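Local coordinates for ofchtiv-g5 (Ostrinia furnacalis, PDB 6JM8), which probably hydrolyses chitin, as a group IV insect chitinase of glycosyl hydrolase family 18, at residues 8-13 and 346-351; 16-21 and 275-280; 247-252 and 342-347; 251-256 and 282-287. All coordinates share one frame; numbering follows the deposited sequence.

Interaction 1. Residues 8-13 and 346-351. With NAG (2-acetamido-2-deoxy-beta-D-glucopyranose), chain B; NAG (2-acetamido-2-deoxy-beta-D-glucopyranose), chain C.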
# COMPACT_ATOMS: atom_id res chain seq x y z
N CYS A 8 -0.94 -8.94 2.16
CA CYS A 8 -1.53 -8.16 3.24
C CYS A 8 -0.45 -7.38 3.98
O CYS A 8 0.36 -7.97 4.70
CB CYS A 8 -2.28 -9.07 4.22
SG CYS A 8 -3.70 -9.96 3.55
N TYR A 9 -0.45 -6.06 3.81
CA TYR A 9 0.43 -5.21 4.60
C TYR A 9 -0.18 -4.98 5.98
O TYR A 9 -1.37 -4.70 6.11
CB TYR A 9 0.66 -3.87 3.91
CG TYR A 9 1.74 -3.90 2.86
CD1 TYR A 9 1.46 -4.30 1.57
CD2 TYR A 9 3.05 -3.53 3.17
CE1 TYR A 9 2.45 -4.34 0.60
CE2 TYR A 9 4.04 -3.56 2.21
CZ TYR A 9 3.73 -3.96 0.93
OH TYR A 9 4.70 -4.00 -0.04
N TYR A 10 0.66 -5.10 7.01
CA TYR A 10 0.24 -4.92 8.40
C TYR A 10 1.05 -3.77 8.99
O TYR A 10 2.25 -3.91 9.24
CB TYR A 10 0.45 -6.21 9.19
CG TYR A 10 0.19 -6.10 10.68
CD1 TYR A 10 -0.77 -5.23 11.18
CD2 TYR A 10 0.92 -6.86 11.58
CE1 TYR A 10 -1.00 -5.12 12.54
CE2 TYR A 10 0.70 -6.76 12.94
CZ TYR A 10 -0.26 -5.89 13.41
OH TYR A 10 -0.49 -5.78 14.76
N GLY A 11 0.38 -2.64 9.22
CA GLY A 11 1.00 -1.53 9.91
C GLY A 11 1.12 -1.83 11.39
O GLY A 11 0.16 -1.64 12.15
N THR A 12 2.30 -2.29 11.81
CA THR A 12 2.45 -2.88 13.14
C THR A 12 2.18 -1.89 14.27
O THR A 12 1.84 -2.32 15.38
CB THR A 12 3.85 -3.48 13.28
OG1 THR A 12 4.83 -2.50 12.93
CG2 THR A 12 3.99 -4.67 12.36
N TRP A 13 2.30 -0.59 14.01
CA TRP A 13 1.99 0.40 15.04
C TRP A 13 0.53 0.36 15.46
O TRP A 13 0.17 0.99 16.46
CB TRP A 13 2.34 1.80 14.53
CG TRP A 13 1.78 2.08 13.18
CD1 TRP A 13 0.57 2.65 12.90
CD2 TRP A 13 2.40 1.81 11.92
NE1 TRP A 13 0.40 2.75 11.54
CE2 TRP A 13 1.52 2.24 10.92
CE3 TRP A 13 3.63 1.26 11.55
CZ2 TRP A 13 1.81 2.13 9.56
CZ3 TRP A 13 3.93 1.15 10.20
CH2 TRP A 13 3.02 1.58 9.22
N SER A 346 -4.24 -1.12 4.49
CA SER A 346 -3.49 -2.18 5.15
C SER A 346 -4.51 -2.97 5.97
O SER A 346 -5.63 -2.51 6.16
CB SER A 346 -2.38 -1.62 6.04
OG SER A 346 -2.89 -0.70 6.98
N ILE A 347 -4.11 -4.15 6.47
CA ILE A 347 -5.10 -5.08 7.02
C ILE A 347 -5.79 -4.51 8.26
O ILE A 347 -6.96 -4.81 8.52
CB ILE A 347 -4.45 -6.44 7.31
CG1 ILE A 347 -5.52 -7.49 7.62
CG2 ILE A 347 -3.44 -6.34 8.45
CD1 ILE A 347 -5.00 -8.91 7.64
N GLU A 348 -5.10 -3.66 9.02
CA GLU A 348 -5.63 -3.23 10.32
C GLU A 348 -6.75 -2.20 10.21
O GLU A 348 -7.31 -1.83 11.25
CB GLU A 348 -4.49 -2.67 11.18
CG GLU A 348 -3.98 -1.31 10.76
CD GLU A 348 -2.77 -1.39 9.85
OE1 GLU A 348 -2.41 -2.51 9.42
OE2 GLU A 348 -2.17 -0.33 9.57
N THR A 349 -7.12 -1.73 9.02
CA THR A 349 -8.28 -0.86 8.87
C THR A 349 -9.39 -1.49 8.03
O THR A 349 -10.32 -0.78 7.63
CB THR A 349 -7.90 0.49 8.27
OG1 THR A 349 -7.25 0.30 7.00
CG2 THR A 349 -6.97 1.25 9.21
N ASP A 350 -9.32 -2.79 7.75
CA ASP A 350 -10.53 -3.50 7.36
C ASP A 350 -11.51 -3.47 8.53
O ASP A 350 -11.14 -3.20 9.68
CB ASP A 350 -10.21 -4.95 6.97
CG ASP A 350 -11.24 -5.54 6.02
OD1 ASP A 350 -12.33 -4.95 5.87
OD2 ASP A 350 -10.95 -6.59 5.41
N ASP A 351 -12.78 -3.75 8.25
CA ASP A 351 -13.77 -3.86 9.32
C ASP A 351 -13.61 -5.23 9.97
O ASP A 351 -14.44 -6.13 9.86
CB ASP A 351 -15.18 -3.64 8.80
CG ASP A 351 -16.22 -3.62 9.91
OD1 ASP A 351 -15.85 -3.30 11.06
OD2 ASP A 351 -17.40 -3.92 9.63
C1 NAG B . 2.75 6.02 10.76
C2 NAG B . 3.99 5.93 11.65
C3 NAG B . 3.64 5.36 13.02
C4 NAG B . 2.43 6.07 13.62
C5 NAG B . 1.29 6.14 12.61
C6 NAG B . 0.11 6.92 13.19
C7 NAG B . 6.29 5.46 11.04
C8 NAG B . 7.25 4.40 10.60
N2 NAG B . 5.00 5.12 11.01
O3 NAG B . 4.76 5.50 13.90
O4 NAG B . 2.00 5.36 14.79
O5 NAG B . 1.74 6.78 11.42
O6 NAG B . -0.99 6.86 12.27
O7 NAG B . 6.66 6.56 11.41
C1 NAG C . 2.56 4.23 0.92
C2 NAG C . 3.39 3.38 1.92
C3 NAG C . 3.07 3.74 3.38
C4 NAG C . 1.77 4.50 3.51
C5 NAG C . 0.72 3.91 2.57
C6 NAG C . -0.60 4.60 2.76
C7 NAG C . 4.11 1.18 1.07
C8 NAG C . 3.77 -0.27 0.95
N2 NAG C . 3.22 1.95 1.70
O3 NAG C . 4.13 4.48 3.98
O4 NAG C . 1.25 4.32 4.82
O5 NAG C . 1.11 4.10 1.20
O6 NAG C . -0.61 5.83 2.04
O7 NAG C . 5.15 1.64 0.60

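Interaction 2. Residues 16-21 and 275-280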
# COMPACT_ATOMS: atom_id res chain seq x y z
N TYR A 16 -0.79 -0.14 19.15
CA TYR A 16 -0.90 0.92 20.14
C TYR A 16 -2.26 1.60 20.14
O TYR A 16 -2.53 2.43 21.02
CB TYR A 16 0.19 1.96 19.93
CG TYR A 16 1.59 1.40 20.08
CD1 TYR A 16 2.04 0.95 21.31
CD2 TYR A 16 2.45 1.32 18.99
CE1 TYR A 16 3.31 0.43 21.45
CE2 TYR A 16 3.72 0.81 19.12
CZ TYR A 16 4.15 0.36 20.36
OH TYR A 16 5.41 -0.15 20.50
N ARG A 17 -3.12 1.29 19.17
CA ARG A 17 -4.46 1.86 19.16
C ARG A 17 -5.29 1.26 20.28
O ARG A 17 -5.03 0.16 20.78
CB ARG A 17 -5.11 1.63 17.79
CG ARG A 17 -4.37 2.37 16.69
CD ARG A 17 -4.79 1.98 15.28
NE ARG A 17 -3.99 2.73 14.31
CZ ARG A 17 -4.00 2.52 13.00
NH1 ARG A 17 -4.77 1.58 12.47
NH2 ARG A 17 -3.23 3.26 12.21
N THR A 18 -6.30 2.01 20.71
CA THR A 18 -7.11 1.66 21.86
C THR A 18 -8.42 1.01 21.42
O THR A 18 -8.92 1.23 20.32
CB THR A 18 -7.41 2.89 22.72
OG1 THR A 18 -8.05 3.88 21.91
CG2 THR A 18 -6.13 3.46 23.30
N GLY A 19 -8.97 0.19 22.32
CA GLY A 19 -10.31 -0.34 22.15
C GLY A 19 -10.48 -1.10 20.86
O GLY A 19 -9.64 -1.92 20.47
N LEU A 20 -11.59 -0.83 20.17
CA LEU A 20 -11.92 -1.51 18.93
C LEU A 20 -11.00 -1.14 17.78
O LEU A 20 -11.15 -1.68 16.68
CB LEU A 20 -13.37 -1.23 18.55
CG LEU A 20 -14.41 -1.83 19.50
CD1 LEU A 20 -15.80 -1.29 19.22
CD2 LEU A 20 -14.39 -3.35 19.39
N GLY A 21 -10.05 -0.23 17.99
CA GLY A 21 -9.08 0.11 16.97
C GLY A 21 -7.80 -0.69 17.09
O GLY A 21 -7.02 -0.78 16.14
N GLY A 275 -10.04 9.93 11.88
CA GLY A 275 -10.69 8.78 12.46
C GLY A 275 -10.30 8.61 13.91
O GLY A 275 -9.26 9.11 14.35
N PRO A 276 -11.12 7.89 14.68
CA PRO A 276 -10.85 7.79 16.13
C PRO A 276 -9.54 7.10 16.47
O PRO A 276 -8.92 7.46 17.47
CB PRO A 276 -12.06 6.99 16.65
CG PRO A 276 -13.11 7.13 15.60
CD PRO A 276 -12.38 7.24 14.30
N TYR A 277 -9.11 6.13 15.67
CA TYR A 277 -7.92 5.35 15.98
C TYR A 277 -6.72 5.70 15.11
O TYR A 277 -5.59 5.73 15.61
CB TYR A 277 -8.23 3.85 15.85
CG TYR A 277 -9.54 3.47 16.50
CD1 TYR A 277 -9.68 3.52 17.88
CD2 TYR A 277 -10.63 3.09 15.73
CE1 TYR A 277 -10.87 3.18 18.48
CE2 TYR A 277 -11.83 2.74 16.33
CZ TYR A 277 -11.94 2.79 17.70
OH TYR A 277 -13.13 2.45 18.30
N THR A 278 -6.94 5.96 13.82
CA THR A 278 -5.84 6.40 12.97
C THR A 278 -5.36 7.79 13.36
O THR A 278 -4.16 8.08 13.29
CB THR A 278 -6.27 6.35 11.50
OG1 THR A 278 -7.54 7.02 11.35
CG2 THR A 278 -6.41 4.91 11.04
N ALA A 279 -6.29 8.66 13.75
CA ALA A 279 -5.97 9.94 14.40
C ALA A 279 -5.04 10.80 13.56
O ALA A 279 -4.01 11.29 14.03
CB ALA A 279 -5.39 9.70 15.80
N GLU A 280 -5.40 11.00 12.29
CA GLU A 280 -4.68 11.95 11.44
C GLU A 280 -5.68 12.57 10.47
O GLU A 280 -6.28 11.86 9.66
CB GLU A 280 -3.52 11.28 10.69
CG GLU A 280 -3.00 12.05 9.45
CD GLU A 280 -1.96 11.26 8.65
OE1 GLU A 280 -1.18 10.51 9.26
OE2 GLU A 280 -1.96 11.36 7.40

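Interaction 3. Residues 247-252 and 342-347. With NAG (2-acetamido-2-deoxy-beta-D-glucopyranose), chain C; NAG (2-acetamido-2-deoxy-beta-D-glucopyranose), chain D; NAG (2-acetamido-2-deoxy-beta-D-glucopyranose), chain E.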
# COMPACT_ATOMS: atom_id res chain seq x y z
N VAL A 247 -4.61 -2.00 -3.47
CA VAL A 247 -5.92 -1.42 -3.14
C VAL A 247 -5.87 -0.87 -1.74
O VAL A 247 -5.15 -1.37 -0.86
CB VAL A 247 -7.06 -2.46 -3.25
CG1 VAL A 247 -7.13 -3.05 -4.65
CG2 VAL A 247 -6.91 -3.56 -2.22
N PRO A 248 -6.64 0.20 -1.48
CA PRO A 248 -6.63 0.81 -0.15
C PRO A 248 -7.75 0.31 0.75
O PRO A 248 -8.89 0.14 0.31
CB PRO A 248 -6.79 2.30 -0.46
CG PRO A 248 -7.62 2.33 -1.71
CD PRO A 248 -7.39 1.02 -2.45
N PHE A 249 -7.43 0.06 2.02
CA PHE A 249 -8.42 -0.20 3.06
C PHE A 249 -8.71 1.05 3.87
O PHE A 249 -9.11 0.96 5.04
CB PHE A 249 -7.96 -1.34 3.98
CG PHE A 249 -8.17 -2.72 3.41
CD1 PHE A 249 -8.33 -2.92 2.05
CD2 PHE A 249 -8.21 -3.82 4.25
CE1 PHE A 249 -8.52 -4.19 1.54
CE2 PHE A 249 -8.40 -5.09 3.75
CZ PHE A 249 -8.55 -5.28 2.39
N TYR A 250 -8.50 2.22 3.28
CA TYR A 250 -8.69 3.51 3.93
C TYR A 250 -9.24 4.49 2.90
O TYR A 250 -9.22 4.23 1.69
CB TYR A 250 -7.38 4.04 4.51
CG TYR A 250 -6.32 4.26 3.45
CD1 TYR A 250 -5.53 3.21 3.00
CD2 TYR A 250 -6.13 5.52 2.89
CE1 TYR A 250 -4.58 3.41 2.03
CE2 TYR A 250 -5.18 5.72 1.91
CZ TYR A 250 -4.40 4.66 1.48
OH TYR A 250 -3.45 4.86 0.51
N GLY A 251 -9.72 5.63 3.40
CA GLY A 251 -10.13 6.73 2.56
C GLY A 251 -9.36 7.99 2.91
O GLY A 251 -8.63 8.04 3.90
N ARG A 252 -9.54 9.01 2.08
CA ARG A 252 -8.91 10.31 2.29
C ARG A 252 -9.99 11.38 2.41
O ARG A 252 -10.99 11.34 1.69
CB ARG A 252 -7.94 10.63 1.16
CG ARG A 252 -6.80 9.62 1.06
CD ARG A 252 -5.56 10.18 0.39
NE ARG A 252 -4.39 9.37 0.69
CZ ARG A 252 -3.64 9.52 1.78
NH1 ARG A 252 -3.94 10.46 2.66
NH2 ARG A 252 -2.59 8.73 1.98
N ILE A 342 -3.50 -9.24 -5.58
CA ILE A 342 -3.89 -7.99 -4.95
C ILE A 342 -2.99 -7.74 -3.75
O ILE A 342 -2.70 -8.66 -2.97
CB ILE A 342 -5.37 -8.01 -4.53
CG1 ILE A 342 -6.28 -8.20 -5.74
CG2 ILE A 342 -5.74 -6.73 -3.77
CD1 ILE A 342 -6.37 -6.99 -6.64
N MET A 343 -2.53 -6.50 -3.61
CA MET A 343 -1.83 -6.03 -2.42
C MET A 343 -2.71 -4.97 -1.75
O MET A 343 -3.27 -4.11 -2.42
CB MET A 343 -0.46 -5.44 -2.79
CG MET A 343 0.00 -4.28 -1.94
SD MET A 343 1.46 -3.48 -2.64
CE MET A 343 0.73 -2.00 -3.35
N LEU A 344 -2.84 -5.07 -0.44
CA LEU A 344 -3.74 -4.19 0.29
C LEU A 344 -2.98 -3.41 1.36
O LEU A 344 -2.15 -3.97 2.08
CB LEU A 344 -4.88 -4.97 0.95
CG LEU A 344 -4.48 -6.05 1.94
CD1 LEU A 344 -4.77 -5.60 3.37
CD2 LEU A 344 -5.20 -7.34 1.61
N TRP A 345 -3.27 -2.12 1.44
CA TRP A 345 -2.80 -1.28 2.53
C TRP A 345 -4.01 -0.70 3.24
O TRP A 345 -4.75 0.10 2.66
CB TRP A 345 -1.89 -0.16 2.03
CG TRP A 345 -1.36 0.61 3.16
CD1 TRP A 345 -1.99 1.61 3.84
CD2 TRP A 345 -0.10 0.41 3.82
NE1 TRP A 345 -1.20 2.05 4.86
CE2 TRP A 345 -0.03 1.34 4.87
CE3 TRP A 345 0.97 -0.46 3.61
CZ2 TRP A 345 1.07 1.43 5.71
CZ3 TRP A 345 2.07 -0.37 4.44
CH2 TRP A 345 2.11 0.57 5.48
N SER A 346 -4.24 -1.12 4.49
CA SER A 346 -3.49 -2.18 5.15
C SER A 346 -4.51 -2.97 5.97
O SER A 346 -5.63 -2.51 6.16
CB SER A 346 -2.38 -1.62 6.04
OG SER A 346 -2.89 -0.70 6.98
N ILE A 347 -4.11 -4.15 6.47
CA ILE A 347 -5.10 -5.08 7.02
C ILE A 347 -5.79 -4.51 8.26
O ILE A 347 -6.96 -4.81 8.52
CB ILE A 347 -4.45 -6.44 7.31
CG1 ILE A 347 -5.52 -7.49 7.62
CG2 ILE A 347 -3.44 -6.34 8.45
CD1 ILE A 347 -5.00 -8.91 7.64
C1 NAG C . 2.56 4.23 0.92
C2 NAG C . 3.39 3.38 1.92
C3 NAG C . 3.07 3.74 3.38
C4 NAG C . 1.77 4.50 3.51
C5 NAG C . 0.72 3.91 2.57
C6 NAG C . -0.60 4.60 2.76
C7 NAG C . 4.11 1.18 1.07
C8 NAG C . 3.77 -0.27 0.95
N2 NAG C . 3.22 1.95 1.70
O3 NAG C . 4.13 4.48 3.98
O4 NAG C . 1.25 4.32 4.82
O5 NAG C . 1.11 4.10 1.20
O6 NAG C . -0.61 5.83 2.04
O7 NAG C . 5.15 1.64 0.60
C1 NAG D . 1.76 5.26 5.75
C2 NAG D . 0.67 5.45 6.81
C3 NAG D . 1.18 6.32 7.97
C4 NAG D . 2.52 5.79 8.46
C5 NAG D . 3.48 5.72 7.29
C6 NAG D . 4.85 5.23 7.66
C7 NAG D . -1.71 5.45 6.19
C8 NAG D . -1.81 4.14 6.91
N2 NAG D . -0.50 6.03 6.19
O3 NAG D . 0.23 6.36 9.03
O4 NAG D . 3.11 6.57 9.49
O5 NAG D . 2.95 4.79 6.35
O6 NAG D . 5.69 5.33 6.53
O7 NAG D . -2.68 5.97 5.66
C1 NAG E . 1.94 9.21 -0.92
C2 NAG E . 1.54 9.06 0.54
C3 NAG E . 2.27 7.88 1.18
C4 NAG E . 2.16 6.61 0.35
C5 NAG E . 2.51 6.92 -1.11
C6 NAG E . 2.32 5.76 -2.06
C7 NAG E . 0.99 10.85 2.15
C8 NAG E . 1.46 12.13 2.80
N2 NAG E . 1.82 10.30 1.25
O3 NAG E . 1.70 7.62 2.46
O4 NAG E . 3.04 5.62 0.89
O5 NAG E . 1.71 8.00 -1.60
O6 NAG E . 2.87 6.10 -3.33
O7 NAG E . -0.09 10.35 2.42

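Interaction 4. Residues 251-256 and 282-287. With NAG (2-acetamido-2-deoxy-beta-D-glucopyranose), chain D; NAG (2-acetamido-2-deoxy-beta-D-glucopyranose), chain E.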
# COMPACT_ATOMS: atom_id res chain seq x y z
N GLY A 251 -9.72 5.63 3.40
CA GLY A 251 -10.13 6.73 2.56
C GLY A 251 -9.36 7.99 2.91
O GLY A 251 -8.63 8.04 3.90
N ARG A 252 -9.54 9.01 2.08
CA ARG A 252 -8.91 10.31 2.29
C ARG A 252 -9.99 11.38 2.41
O ARG A 252 -10.99 11.34 1.69
CB ARG A 252 -7.94 10.63 1.16
CG ARG A 252 -6.80 9.62 1.06
CD ARG A 252 -5.56 10.18 0.39
NE ARG A 252 -4.39 9.37 0.69
CZ ARG A 252 -3.64 9.52 1.78
NH1 ARG A 252 -3.94 10.46 2.66
NH2 ARG A 252 -2.59 8.73 1.98
N THR A 253 -9.79 12.32 3.33
CA THR A 253 -10.82 13.27 3.72
C THR A 253 -10.39 14.69 3.39
O THR A 253 -9.22 15.06 3.53
CB THR A 253 -11.15 13.14 5.21
OG1 THR A 253 -10.07 13.68 5.99
CG2 THR A 253 -11.35 11.68 5.58
N PHE A 254 -11.37 15.50 2.96
CA PHE A 254 -11.15 16.86 2.49
C PHE A 254 -12.06 17.82 3.24
O PHE A 254 -13.15 17.45 3.66
CB PHE A 254 -11.45 17.00 0.98
CG PHE A 254 -10.60 16.15 0.08
CD1 PHE A 254 -10.74 14.77 0.05
CD2 PHE A 254 -9.68 16.74 -0.77
CE1 PHE A 254 -9.97 14.00 -0.79
CE2 PHE A 254 -8.91 15.97 -1.62
CZ PHE A 254 -9.06 14.60 -1.63
N GLN A 255 -11.60 19.06 3.37
CA GLN A 255 -12.46 20.16 3.79
C GLN A 255 -12.88 20.94 2.56
O GLN A 255 -12.03 21.49 1.84
CB GLN A 255 -11.76 21.09 4.79
CG GLN A 255 -12.72 22.13 5.38
CD GLN A 255 -12.02 23.21 6.17
OE1 GLN A 255 -10.80 23.18 6.36
NE2 GLN A 255 -12.79 24.19 6.63
N LEU A 256 -14.19 20.99 2.31
CA LEU A 256 -14.70 21.71 1.15
C LEU A 256 -14.57 23.22 1.35
O LEU A 256 -14.78 23.73 2.45
CB LEU A 256 -16.16 21.34 0.91
CG LEU A 256 -16.42 19.91 0.43
CD1 LEU A 256 -17.88 19.53 0.63
CD2 LEU A 256 -16.01 19.76 -1.03
N GLY A 282 -7.18 14.09 7.34
CA GLY A 282 -6.91 13.82 5.94
C GLY A 282 -7.04 12.37 5.53
O GLY A 282 -7.01 12.08 4.33
N TYR A 283 -7.15 11.43 6.47
CA TYR A 283 -7.35 10.04 6.08
C TYR A 283 -8.10 9.32 7.18
O TYR A 283 -8.07 9.73 8.35
CB TYR A 283 -6.03 9.33 5.71
CG TYR A 283 -5.29 8.67 6.87
CD1 TYR A 283 -5.46 7.31 7.16
CD2 TYR A 283 -4.40 9.38 7.64
CE1 TYR A 283 -4.76 6.70 8.21
CE2 TYR A 283 -3.71 8.78 8.68
CZ TYR A 283 -3.88 7.46 8.97
OH TYR A 283 -3.15 6.95 10.03
N VAL A 284 -8.77 8.24 6.79
CA VAL A 284 -9.68 7.53 7.67
C VAL A 284 -9.71 6.08 7.24
O VAL A 284 -9.78 5.77 6.05
CB VAL A 284 -11.09 8.17 7.67
CG1 VAL A 284 -11.71 8.13 6.26
CG2 VAL A 284 -11.99 7.51 8.69
N GLY A 285 -9.63 5.18 8.21
CA GLY A 285 -9.70 3.77 7.90
C GLY A 285 -11.10 3.36 7.47
O GLY A 285 -12.10 3.99 7.83
N TYR A 286 -11.17 2.30 6.66
CA TYR A 286 -12.48 1.81 6.26
C TYR A 286 -13.28 1.36 7.47
O TYR A 286 -14.50 1.58 7.53
CB TYR A 286 -12.36 0.65 5.26
CG TYR A 286 -13.71 0.05 4.95
CD1 TYR A 286 -14.63 0.73 4.16
CD2 TYR A 286 -14.09 -1.17 5.49
CE1 TYR A 286 -15.87 0.20 3.89
CE2 TYR A 286 -15.33 -1.71 5.23
CZ TYR A 286 -16.22 -1.02 4.43
OH TYR A 286 -17.46 -1.56 4.16
N ASN A 287 -12.62 0.74 8.44
CA ASN A 287 -13.30 0.36 9.68
C ASN A 287 -13.89 1.59 10.36
O ASN A 287 -15.02 1.55 10.86
CB ASN A 287 -12.35 -0.38 10.62
CG ASN A 287 -11.17 0.47 11.06
OD1 ASN A 287 -10.66 1.30 10.29
ND2 ASN A 287 -10.73 0.28 12.30
C1 NAG D . 1.76 5.26 5.75
C2 NAG D . 0.67 5.45 6.81
C3 NAG D . 1.18 6.32 7.97
C4 NAG D . 2.52 5.79 8.46
C5 NAG D . 3.48 5.72 7.29
C6 NAG D . 4.85 5.23 7.66
C7 NAG D . -1.71 5.45 6.19
C8 NAG D . -1.81 4.14 6.91
N2 NAG D . -0.50 6.03 6.19
O3 NAG D . 0.23 6.36 9.03
O4 NAG D . 3.11 6.57 9.49
O5 NAG D . 2.95 4.79 6.35
O6 NAG D . 5.69 5.33 6.53
O7 NAG D . -2.68 5.97 5.66
C1 NAG E . 1.94 9.21 -0.92
C2 NAG E . 1.54 9.06 0.54
C3 NAG E . 2.27 7.88 1.18
C4 NAG E . 2.16 6.61 0.35
C5 NAG E . 2.51 6.92 -1.11
C6 NAG E . 2.32 5.76 -2.06
C7 NAG E . 0.99 10.85 2.15
C8 NAG E . 1.46 12.13 2.80
N2 NAG E . 1.82 10.30 1.25
O3 NAG E . 1.70 7.62 2.46
O4 NAG E . 3.04 5.62 0.89
O5 NAG E . 1.71 8.00 -1.60
O6 NAG E . 2.87 6.10 -3.33
O7 NAG E . -0.09 10.35 2.42
O HOH W 1 -5.38 12.96 2.43

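Interaction 1. Residues 8-13 and 346-351
I347 and E348 meet Y9 and G11 through two hydrogen bonds given by backbone N-H groups. I347 N, two residues beyond the end of strand 341-345 and just after the cis W345-S346 peptide, reaches Y9 O at 2.8 Å, almost straight. G11 N donates a hydrogen bond to E348 OE1 at 2.8 Å, on the syn side of the carboxylate but 32° out of its plane. Within the same turn, S346 OG donates to E348 OE2 at 2.7 Å from above that plane. The glutamate gets there because CG sits between its own backbone N and carbonyl carbon (chi1 73°) and the chain bends at chi2, folding the carboxylate back over G11. Glycine suits this spot, since a CB there would run into OE2. E348 OE1 also lies at the edge of the Y10 ring, 3.6 Å from CD1.

The apolar contact comes from I347. Its CG2 touches Y10 CB at 4.0 Å, while CD1 lies 4.4 Å from CB of C8, whose sulfur is held in a disulfide with C33.

Sugar packing falls to the strand and the 3-10 turn after it: the acetyl methyl (atom C8) of the chain C NAG lies over one face of Y9, and the chain B NAG over one face of W13. With a donor at each oxygen, the buried carboxylate is probably stabilised in its ionised form and probably helps fix the turn beside the sugar-binding strand end.

Interaction 2. Residues 16-21 and 275-280
The Y277 ring lies between the backbone at G21 and the side chain of P276. Over its centre on one face sits G21 CA, 3.5 Å from the centroid and 13° off the normal, a CH-pi contact; over the centre of the opposite face is CB of its own neighbour P276. T18 O approaches CE1 obliquely at 3.3 Å, and the hydroxyl oxygen ends 3.7 Å from L20 CB. The other flat group, the R17 guanidinium, has the T278 methyl over one face, with CG2 3.8 Å from NH2.

Glycine suits position 21 because any CB would drive into the ring. The 16-21 loop turns tightly here, with G21 N bonded to T18 O at 3.0 Å, and this presents the CA squarely to the tyrosine. R17 runs extended from CG to NE past the Y277 backbone: CD is 4.0 Å from Y277 CB and NE 3.6 Å from Y277 O. No hydrogen bond joins the two loops, which meet by packing alone. An alanine in place of Y277 would probably leave the G21 and L20 backbone without its aromatic cover and the two loops joined by little more than the arginine.

On its own side, the 275-280 loop is tied down by E288, which accepts bonds from Y277 N and T278 OG1. T278 also touches a bound NAG, and R17 comes close to one. Loops bordering the glycan cleft at the C-terminal ends of the strands are typical of the family 18 TIM barrel, and these two belong to that rim.

Interaction 3. Residues 247-252 and 342-347
V247 and P248 pair with L344 and W345 where the last two parallel strands of the family 18 TIM barrel, 243-256 and 341-345, run side by side. The tight part faces the surrounding helices. V247 CG2 meets I342 CG2 at 3.7 Å, and L344 CD1 sits over one face of the F249 ring, 4.0 Å from its centroid, a CH-pi contact; helices 324-336 and 362-372 pack on this apolar layer, where branched and aromatic side chains fit. V247 N bonds to M343 O and W345 N to V247 O.

Toward the glycan the strands part, and side-chain contact thins to Y250 CE1 against W345 CD1 at 3.6 Å, the two ring planes perpendicular. W345, with CG anti to its N (chi1 -176°), instead offers a face to the chain C NAG, whose C5 lies 3.4 Å above the indole plane. An alanine replacing W345 would probably strip that sugar of its aromatic platform and open a gap where W345 CD1 met Y250 CE1. The Y250 hydroxyl is hydrogen-bonded to D194.

Two groups converge on W345 O: F249 N donates to it at 2.8 Å from above the carbonyl plane, while Y250 CD1 meets it at 3.2 Å with the edge of its ring.

Interaction 4. Residues 251-256 and 282-287
An antiparallel pairing of R252 and its neighbours with Y283 and V284 joins the outward end of strand 243-256 to the short strand 283-285. G251 and V284 form the hydrogen-bonded pair: G251 N reaches V284 O at 2.7 Å, and V284 N returns to G251 O at 2.9 Å. R252 and Y283 make the adjoining non-hydrogen-bonded pair. Beyond it T253 N bonds to G282 O at 3.0 Å, from well above the carbonyl plane. G282 has a positive phi of 106°, which any side chain would strain.

Both strands lie in or lead into the region inserted between the last two strands of the barrel, which in chitinases of this kind forms one wall of the substrate cleft. Here the R252 and Y283 face is turned to the glycan. O7 of the chain D NAG hangs 3.3 Å above the Y283 ring plane, offset toward its rim. R252 NH2 comes within 3.0 Å of the chain E NAG O7 and forms a salt bridge with D194, while NH1 reaches G282 O through a water.

Away from the glycan, T253 CG2 touches V284 CG1 at 3.6 Å, the two side chains nearly perpendicular. A branched residue with a hydroxyl suits position 253, because OG1 hydrogen-bonds to the L273 carbonyl.

How the interactions relate
Interactions 1 and 3 lie in the buried barrel and meet at S346 and I347: strand 341-345 is flanked by strand 5-11 and strand 243-256. Interaction 4 takes up the latter strand where interaction 3 lets it go, sharing G251 and R252, and is also buried but farther from the chain's centre. Interaction 2 is the most peripheral, only partly buried, between rim loops, with no hydrogen bond across it, whereas the other three rest on backbone bonds. Interaction 1 differs in adding a buried carboxylate. R17 of interaction 2 packs on E348 of interaction 1, and T278 touches the Y283 hydroxyl of interaction 4, so the rim is joined to both.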